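Local coordinates for protein ribonucleoside-diphosphate reductase subunit beta (Bacillus halodurans C-125, PDB 2RCC) that probably reduces ribonucleotides to deoxyribonucleotides for DNA synthesis, as the small, iron-binding subunit of a class I ribonucleotide reductase, at residues N32-D35 against A41-L44; A109-V114 against V224-N229; K79-L84 against Y267-K272. All coordinates share one frame; numbering follows the deposited sequence.

Overall arrangement
The three contacts illustrate how an all-helical, ferritin-like subunit is held together by small packing sites spread over its length. Interaction 1 fastens a turn to the start of helix 41-50. Interaction 2 joins helices 106-133 and 207-237. Interactions 1 and 2, centres about 12 Å apart, touch: W33 packs on A110, and L44 on Y225 and L226. Interaction 3, where helix 72-87 meets the end of helix 244-268, is centred about 30 Å from interaction 2 and 41 Å from interaction 1. Along the chain, interaction 1 closes first, and interaction 2 is nested within the loop that interaction 3 closes. Interactions 1 and 2 thus border the second subunit, interaction 2 beside the probable iron site, with interaction 3 across the chain's centre.

Interaction 1 of 3, residues N32-D35 against A41-L44; sequences NWDD and AYPL
The side chain of W33 lies against Y42, and tracing it outward from CB shows how a turn can be tied to the helix that follows it. CB stands over the middle of the Y42 ring, 3.6 Å from its centroid and 11° off the normal, a clear CH-pi contact. CG comes next, near CE1 and CD1 of the tyrosine. The indole's five-membered ring is roughly parallel to the phenol, its plane turned by 25°, but the two are slid apart and barely overlap. Farther out, W33 CE3 comes 3.5 Å from Y42 CD1, and CZ3 reaches the first turn of the helix, 3.7 Å from the carbonyl O of A41 and near that residue's CB. The anti chi1 of Y42 (-161°) turns one face of its ring to W33 CB. D34 OD1 approaches the ring edge, 3.5 Å from Y42 CE2, while one water bridges the two polar ends, donating to D34 OD2 and hydrogen-bonding to Y42 OH, 2.5 Å from the water oxygen. Q139 and Q124 of the second subunit also hydrogen-bond to D34 OD2 and Y42 OH respectively. The turn itself is type I, with an Asx turn in which D34 N donates to N32 OD1 at 3.1 Å from above the amide's carbonyl plane. A leucine in place of Y42 would probably leave W33 CB without its aromatic face and Q124 of the second subunit without the hydroxyl. W33 also packs on S107 and L111 of helix 106-133, placing the pair between helix 41-50, that long helix and the second subunit.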
loop_
_atom_site.group_PDB
_atom_site.type_symbol
_atom_site.label_atom_id
_atom_site.label_comp_id
_atom_site.label_asym_id
_atom_site.label_seq_id
_atom_site.Cartn_x
_atom_site.Cartn_y
_atom_site.Cartn_z
ATOM N N ASN A 32 -0.354 8.978 13.514
ATOM C CA ASN A 32 -0.353 10.431 13.476
ATOM C C ASN A 32 0.939 10.799 12.736
ATOM O O ASN A 32 2.030 10.727 13.305
ATOM C CB ASN A 32 -0.312 10.988 14.897
ATOM C CG ASN A 32 -0.219 12.506 14.941
ATOM O OD1 ASN A 32 -0.172 13.182 13.899
ATOM N ND2 ASN A 32 -0.169 13.058 16.178
ATOM N N TRP A 33 0.820 11.248 11.485
ATOM C CA TRP A 33 2.004 11.566 10.680
ATOM C C TRP A 33 2.876 12.712 11.252
ATOM O O TRP A 33 4.050 12.795 10.905
ATOM C CB TRP A 33 1.652 11.812 9.199
ATOM C CG TRP A 33 1.540 10.542 8.406
ATOM C CD1 TRP A 33 0.391 9.896 8.042
ATOM C CD2 TRP A 33 2.615 9.763 7.884
ATOM N NE1 TRP A 33 0.688 8.789 7.344
ATOM C CE2 TRP A 33 2.040 8.672 7.209
ATOM C CE3 TRP A 33 4.024 9.881 7.926
ATOM C CZ2 TRP A 33 2.810 7.682 6.584
ATOM C CZ3 TRP A 33 4.801 8.893 7.296
ATOM C CH2 TRP A 33 4.194 7.824 6.628
ATOM N N ASP A 34 2.301 13.548 12.114
ATOM C CA ASP A 34 3.057 14.586 12.831
ATOM C C ASP A 34 3.671 14.097 14.169
ATOM O O ASP A 34 4.243 14.895 14.906
ATOM C CB ASP A 34 2.195 15.848 12.970
ATOM C CG ASP A 34 1.887 16.483 11.596
ATOM O OD1 ASP A 34 2.854 16.816 10.862
ATOM O OD2 ASP A 34 0.698 16.635 11.223
ATOM N N ASP A 35 3.631 12.800 14.455
ATOM C CA ASP A 35 4.203 12.238 15.693
ATOM C C ASP A 35 4.700 10.841 15.404
ATOM O O ASP A 35 4.067 9.857 15.799
ATOM C CB ASP A 35 3.166 12.248 16.837
ATOM C CG ASP A 35 3.706 11.629 18.151
ATOM O OD1 ASP A 35 4.927 11.768 18.412
ATOM O OD2 ASP A 35 2.928 11.000 18.924
ATOM N N ALA A 41 10.559 9.983 7.805
ATOM C CA ALA A 41 9.433 9.171 7.294
ATOM C C ALA A 41 8.372 10.006 6.608
ATOM O O ALA A 41 7.942 9.626 5.539
ATOM C CB ALA A 41 8.780 8.299 8.406
ATOM N N TYR A 42 7.980 11.143 7.174
ATOM C CA TYR A 42 6.895 11.962 6.579
ATOM C C TYR A 42 7.364 12.641 5.314
ATOM O O TYR A 42 6.611 12.650 4.340
ATOM C CB TYR A 42 6.262 12.951 7.579
ATOM C CG TYR A 42 4.879 13.538 7.267
ATOM C CD1 TYR A 42 3.984 12.969 6.324
ATOM C CD2 TYR A 42 4.391 14.581 8.040
ATOM C CE1 TYR A 42 2.680 13.523 6.108
ATOM C CE2 TYR A 42 3.088 15.104 7.850
ATOM C CZ TYR A 42 2.244 14.597 6.884
ATOM O OH TYR A 42 0.960 15.149 6.761
ATOM N N PRO A 43 8.568 13.253 5.332
ATOM C CA PRO A 43 9.125 13.742 4.079
ATOM C C PRO A 43 9.232 12.685 2.973
ATOM O O PRO A 43 8.973 12.997 1.819
ATOM C CB PRO A 43 10.504 14.233 4.488
ATOM C CG PRO A 43 10.396 14.560 5.881
ATOM C CD PRO A 43 9.423 13.654 6.471
ATOM N N LEU A 44 9.610 11.452 3.306
ATOM C CA LEU A 44 9.645 10.375 2.309
ATOM C C LEU A 44 8.245 10.067 1.747
ATOM O O LEU A 44 8.048 9.977 0.537
ATOM C CB LEU A 44 10.295 9.121 2.910
ATOM C CG LEU A 44 10.376 7.882 2.024
ATOM C CD1 LEU A 44 11.040 8.164 0.656
ATOM C CD2 LEU A 44 11.116 6.839 2.807
HETATM O O HOH W 1 0.205 16.855 8.477
#

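Interaction 2 of 3, residues A109-V114 against V224-N229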
loop_
_atom_site.group_PDB
_atom_site.type_symbol
_atom_site.label_atom_id
_atom_site.label_comp_id
_atom_site.label_asym_id
_atom_site.label_seq_id
_atom_site.Cartn_x
_atom_site.Cartn_y
_atom_site.Cartn_z
ATOM N N ALA A 109 5.226 0.666 8.403
ATOM C CA ALA A 109 4.206 -0.253 7.861
ATOM C C ALA A 109 3.426 0.450 6.766
ATOM O O ALA A 109 3.189 -0.130 5.712
ATOM C CB ALA A 109 3.306 -0.780 8.973
ATOM N N ALA A 110 3.045 1.712 6.977
ATOM C CA ALA A 110 2.316 2.466 5.950
ATOM C C ALA A 110 3.154 2.643 4.666
ATOM O O ALA A 110 2.651 2.518 3.519
ATOM C CB ALA A 110 1.889 3.827 6.495
ATOM N N LEU A 111 4.421 2.952 4.839
ATOM C CA LEU A 111 5.306 3.127 3.674
ATOM C C LEU A 111 5.457 1.808 2.902
ATOM O O LEU A 111 5.545 1.810 1.691
ATOM C CB LEU A 111 6.637 3.759 4.090
ATOM C CG LEU A 111 6.662 5.221 4.552
ATOM C CD1 LEU A 111 8.020 5.517 5.243
ATOM C CD2 LEU A 111 6.348 6.146 3.349
HETATM N N MSE A 112 5.433 0.689 3.598
HETATM C CA MSE A 112 5.458 -0.626 2.917
HETATM C C MSE A 112 4.193 -0.836 2.090
HETATM O O MSE A 112 4.265 -1.398 1.007
HETATM C CB MSE A 112 5.693 -1.770 3.894
HETATM C CG MSE A 112 7.048 -1.806 4.560
HETATM SE SE MSE A 112 8.555 -1.791 3.347
HETATM C CE MSE A 112 8.307 -3.517 2.435
ATOM N N SER A 113 3.052 -0.327 2.566
ATOM C CA SER A 113 1.817 -0.356 1.794
ATOM C C SER A 113 1.962 0.473 0.500
ATOM O O SER A 113 1.573 0.019 -0.570
ATOM C CB SER A 113 0.618 0.107 2.644
ATOM O OG SER A 113 -0.543 0.234 1.876
ATOM N N VAL A 114 2.518 1.676 0.613
ATOM C CA VAL A 114 2.757 2.535 -0.539
ATOM C C VAL A 114 3.727 1.807 -1.496
ATOM O O VAL A 114 3.452 1.753 -2.673
ATOM C CB VAL A 114 3.317 3.936 -0.138
ATOM C CG1 VAL A 114 3.662 4.761 -1.393
ATOM C CG2 VAL A 114 2.378 4.667 0.824
ATOM N N VAL A 224 15.014 2.147 -2.151
ATOM C CA VAL A 224 16.381 1.892 -1.644
ATOM C C VAL A 224 16.721 2.828 -0.478
ATOM O O VAL A 224 17.319 2.410 0.477
ATOM C CB VAL A 224 17.471 2.051 -2.750
ATOM C CG1 VAL A 224 18.865 1.944 -2.151
ATOM C CG2 VAL A 224 17.276 1.005 -3.852
ATOM N N TYR A 225 16.333 4.104 -0.572
ATOM C CA TYR A 225 16.533 5.055 0.506
ATOM C C TYR A 225 15.835 4.539 1.791
ATOM O O TYR A 225 16.453 4.533 2.855
ATOM C CB TYR A 225 16.032 6.445 0.084
ATOM C CG TYR A 225 16.001 7.494 1.152
ATOM C CD1 TYR A 225 17.137 8.233 1.491
ATOM C CD2 TYR A 225 14.815 7.782 1.817
ATOM C CE1 TYR A 225 17.087 9.196 2.479
ATOM C CE2 TYR A 225 14.773 8.717 2.797
ATOM C CZ TYR A 225 15.893 9.423 3.120
ATOM O OH TYR A 225 15.755 10.374 4.091
ATOM N N LEU A 226 14.602 4.057 1.671
ATOM C CA LEU A 226 13.876 3.503 2.813
ATOM C C LEU A 226 14.623 2.299 3.413
ATOM O O LEU A 226 14.869 2.231 4.632
ATOM C CB LEU A 226 12.471 3.072 2.409
ATOM C CG LEU A 226 11.597 2.405 3.488
ATOM C CD1 LEU A 226 11.458 3.272 4.712
ATOM C CD2 LEU A 226 10.264 2.008 2.902
ATOM N N PHE A 227 14.942 1.340 2.562
ATOM C CA PHE A 227 15.635 0.134 3.049
ATOM C C PHE A 227 17.016 0.398 3.658
ATOM O O PHE A 227 17.383 -0.227 4.650
ATOM C CB PHE A 227 15.739 -0.916 1.942
ATOM C CG PHE A 227 14.403 -1.408 1.416
ATOM C CD1 PHE A 227 13.432 -1.888 2.285
ATOM C CD2 PHE A 227 14.167 -1.490 0.022
ATOM C CE1 PHE A 227 12.221 -2.373 1.788
ATOM C CE2 PHE A 227 12.968 -1.966 -0.467
ATOM C CZ PHE A 227 11.996 -2.397 0.408
ATOM N N THR A 228 17.803 1.285 3.062
ATOM C CA THR A 228 19.121 1.608 3.616
ATOM C C THR A 228 19.031 2.362 4.950
ATOM O O THR A 228 19.861 2.170 5.857
ATOM C CB THR A 228 20.053 2.305 2.574
ATOM O OG1 THR A 228 19.519 3.558 2.182
ATOM C CG2 THR A 228 20.223 1.459 1.357
ATOM N N ASN A 229 18.014 3.206 5.094
ATOM C CA ASN A 229 17.740 3.881 6.351
ATOM C C ASN A 229 17.374 2.863 7.426
ATOM O O ASN A 229 17.916 2.917 8.525
ATOM C CB ASN A 229 16.612 4.913 6.228
ATOM C CG ASN A 229 17.055 6.262 5.661
ATOM O OD1 ASN A 229 18.200 6.494 5.383
ATOM N ND2 ASN A 229 16.110 7.162 5.518
#
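L111 and L226 meet at an oblique angle, methyl against methyl, and show how two nearly antiparallel helices can touch through a few side-chain ends. The short axes come no closer than 11.9 Å and cross at -150°, a wide spacing spanned by side chains from both helices. L111 CD1 lies 4.1 Å from L226 CD1. The other branch of L226, CD2, touches both L111 CB and the selenium of M112, which is modelled as selenomethionine, with CD2 4.2 Å from SE. In L226 the anti chi1 (177°) swings CG toward helix 106-133; from there CD2 runs on to the partner helix while CD1 turns across to meet the L111 methyl.

M112 takes a folded course instead. Its chain bends at both chi2 and chi3, bringing SE and CE round to the phenylalanine. M112 and F227 cross at about a right angle, with SE 4.0 Å from F227 CE1 and CE close to the same carbon. Measured from the ring centroid, SE stands 5.2 Å away and 67° off the normal, an oblique Met-aromatic contact.

No hydrogen bond crosses this buried interface. Y45 of helix 41-50 packs on L111, and M112 also touches M97 of helix 95-100. F227 continues the apolar layer toward E186 and H223, about 4 Å away between side chains and predicted by similarity to bind iron. The arrangement thus belongs to the ferritin-like helical bundle of ribonucleotide reductase small subunits, with hydrophobic packing bordering the probable iron site.

Interaction 3 of 3, residues K79-L84 against Y267-K272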
loop_
_atom_site.group_PDB
_atom_site.type_symbol
_atom_site.label_atom_id
_atom_site.label_comp_id
_atom_site.label_asym_id
_atom_site.label_seq_id
_atom_site.Cartn_x
_atom_site.Cartn_y
_atom_site.Cartn_z
ATOM N N LYS A 79 12.001 -7.652 -26.327
ATOM C CA LYS A 79 10.934 -8.626 -25.991
ATOM C C LYS A 79 11.294 -9.477 -24.812
ATOM O O LYS A 79 10.454 -9.684 -23.911
ATOM C CB LYS A 79 10.588 -9.509 -27.210
ATOM C CG LYS A 79 9.771 -8.753 -28.260
ATOM C CD LYS A 79 9.858 -9.306 -29.682
ATOM C CE LYS A 79 9.346 -10.712 -29.823
ATOM N NZ LYS A 79 9.358 -11.085 -31.271
ATOM N N LYS A 80 12.542 -9.957 -24.811
ATOM C CA LYS A 80 13.047 -10.796 -23.725
ATOM C C LYS A 80 13.082 -10.055 -22.401
ATOM O O LYS A 80 12.617 -10.587 -21.397
ATOM C CB LYS A 80 14.432 -11.352 -24.027
ATOM C CG LYS A 80 14.453 -12.444 -25.038
ATOM C CD LYS A 80 15.846 -12.712 -25.535
ATOM C CE LYS A 80 15.842 -13.724 -26.679
ATOM N NZ LYS A 80 15.485 -15.104 -26.269
ATOM N N ILE A 81 13.566 -8.819 -22.411
ATOM C CA ILE A 81 13.689 -8.028 -21.188
ATOM C C ILE A 81 12.317 -7.540 -20.668
ATOM O O ILE A 81 11.989 -7.766 -19.489
ATOM C CB ILE A 81 14.693 -6.865 -21.352
ATOM C CG1 ILE A 81 16.110 -7.396 -21.647
ATOM C CG2 ILE A 81 14.773 -6.037 -20.076
ATOM C CD1 ILE A 81 17.012 -6.308 -22.253
ATOM N N ILE A 82 11.523 -6.902 -21.522
ATOM C CA ILE A 82 10.194 -6.435 -21.102
ATOM C C ILE A 82 9.310 -7.640 -20.716
ATOM O O ILE A 82 8.619 -7.565 -19.708
ATOM C CB ILE A 82 9.507 -5.468 -22.144
ATOM C CG1 ILE A 82 8.564 -4.524 -21.418
ATOM C CG2 ILE A 82 8.832 -6.218 -23.348
ATOM C CD1 ILE A 82 9.358 -3.428 -20.612
ATOM N N GLY A 83 9.405 -8.739 -21.488
ATOM C CA GLY A 83 8.701 -9.996 -21.219
ATOM C C GLY A 83 9.032 -10.574 -19.842
ATOM O O GLY A 83 8.129 -10.962 -19.105
ATOM N N LEU A 84 10.317 -10.606 -19.488
ATOM C CA LEU A 84 10.772 -11.097 -18.190
ATOM C C LEU A 84 10.243 -10.207 -17.073
ATOM O O LEU A 84 9.730 -10.708 -16.065
ATOM C CB LEU A 84 12.303 -11.125 -18.097
ATOM C CG LEU A 84 12.863 -11.700 -16.789
ATOM C CD1 LEU A 84 12.300 -13.093 -16.476
ATOM C CD2 LEU A 84 14.339 -11.714 -16.838
ATOM N N TYR A 267 23.955 -13.145 -20.870
ATOM C CA TYR A 267 23.002 -14.081 -21.447
ATOM C C TYR A 267 22.046 -13.438 -22.444
ATOM O O TYR A 267 21.790 -13.985 -23.504
ATOM C CB TYR A 267 22.211 -14.670 -20.278
ATOM C CG TYR A 267 21.187 -15.730 -20.568
ATOM C CD1 TYR A 267 21.531 -16.863 -21.280
ATOM C CD2 TYR A 267 19.909 -15.669 -19.999
ATOM C CE1 TYR A 267 20.621 -17.873 -21.506
ATOM C CE2 TYR A 267 18.992 -16.680 -20.202
ATOM C CZ TYR A 267 19.358 -17.780 -20.976
ATOM O OH TYR A 267 18.478 -18.810 -21.210
ATOM N N ILE A 268 21.530 -12.273 -22.097
ATOM C CA ILE A 268 20.511 -11.591 -22.917
ATOM C C ILE A 268 21.009 -10.534 -23.892
ATOM O O ILE A 268 20.449 -10.402 -24.978
ATOM C CB ILE A 268 19.436 -10.934 -22.000
ATOM C CG1 ILE A 268 18.800 -11.985 -21.116
ATOM C CG2 ILE A 268 18.316 -10.238 -22.815
ATOM C CD1 ILE A 268 17.496 -11.496 -20.494
ATOM N N ILE A 269 22.019 -9.762 -23.491
ATOM C CA ILE A 269 22.538 -8.664 -24.297
ATOM C C ILE A 269 23.932 -8.974 -24.803
ATOM O O ILE A 269 24.139 -8.969 -25.998
ATOM C CB ILE A 269 22.504 -7.305 -23.515
ATOM C CG1 ILE A 269 21.065 -6.860 -23.260
ATOM C CG2 ILE A 269 23.217 -6.196 -24.322
ATOM C CD1 ILE A 269 20.950 -5.856 -22.147
ATOM N N GLY A 270 24.888 -9.237 -23.916
ATOM C CA GLY A 270 26.262 -9.526 -24.346
ATOM C C GLY A 270 26.857 -8.411 -25.201
ATOM O O GLY A 270 26.707 -7.233 -24.884
ATOM N N ASP A 271 27.455 -8.794 -26.321
ATOM C CA ASP A 271 28.081 -7.861 -27.264
ATOM C C ASP A 271 27.215 -7.666 -28.527
ATOM O O ASP A 271 27.726 -7.316 -29.568
ATOM C CB ASP A 271 29.505 -8.364 -27.621
ATOM C CG ASP A 271 29.517 -9.708 -28.366
ATOM O OD1 ASP A 271 28.465 -10.372 -28.477
ATOM O OD2 ASP A 271 30.602 -10.120 -28.823
ATOM N N LYS A 272 25.907 -7.877 -28.430
ATOM C CA LYS A 272 25.019 -7.883 -29.599
ATOM C C LYS A 272 24.263 -6.579 -29.883
ATOM O O LYS A 272 23.605 -6.459 -30.936
ATOM C CB LYS A 272 23.971 -8.985 -29.419
ATOM C CG LYS A 272 24.507 -10.438 -29.412
ATOM C CD LYS A 272 24.697 -10.961 -30.827
ATOM C CE LYS A 272 25.445 -12.317 -30.914
ATOM N NZ LYS A 272 24.753 -13.396 -30.164
#
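I81 packs against I268 and I269 where helix 72-87 meets the C-terminal end of helix 244-268, an apolar junction within the ferritin-like helical fold of this subunit. It is an instance of a contact made by branched aliphatic chains, with no hydrogen bond between the two segments.

Among the apolar pairs, I81 and I268 cross obliquely, and the gamma methyl CG2 of I268 presses on I81 CG1 at 3.8 Å, with I81 CD1 a little farther off. I81 and I269 instead meet at about a right angle. The aliphatic base of K80 adds a lighter touch through CB, 4.2 Å from I268 CG2, before the chain leads away to K80 NZ, hydrogen-bonded to a tetraethylene glycol, probably from the crystallisation liquor. F196 of helix 191-202 packs on both I81 and I269, and W146 of helix 136-147 on I268.

The backbone bonds are local. L84 N donates to K80 O at 3.0 Å within the helix. On the other side, K272 N reaches I269 O over 3.2 Å, closing a type II' turn in which G270 has positive phi (56°), a conformation that favours glycine. K80 O also accepts a hydrogen bond from the side chain of W146, through its indole NE1.

In I81, CG1 lies anti to the carbonyl carbon (chi1 -62°), and an extended chi2 of 162° then carries CD1 outward to touch the flank of the I269 CD1 methyl at 4.0 Å.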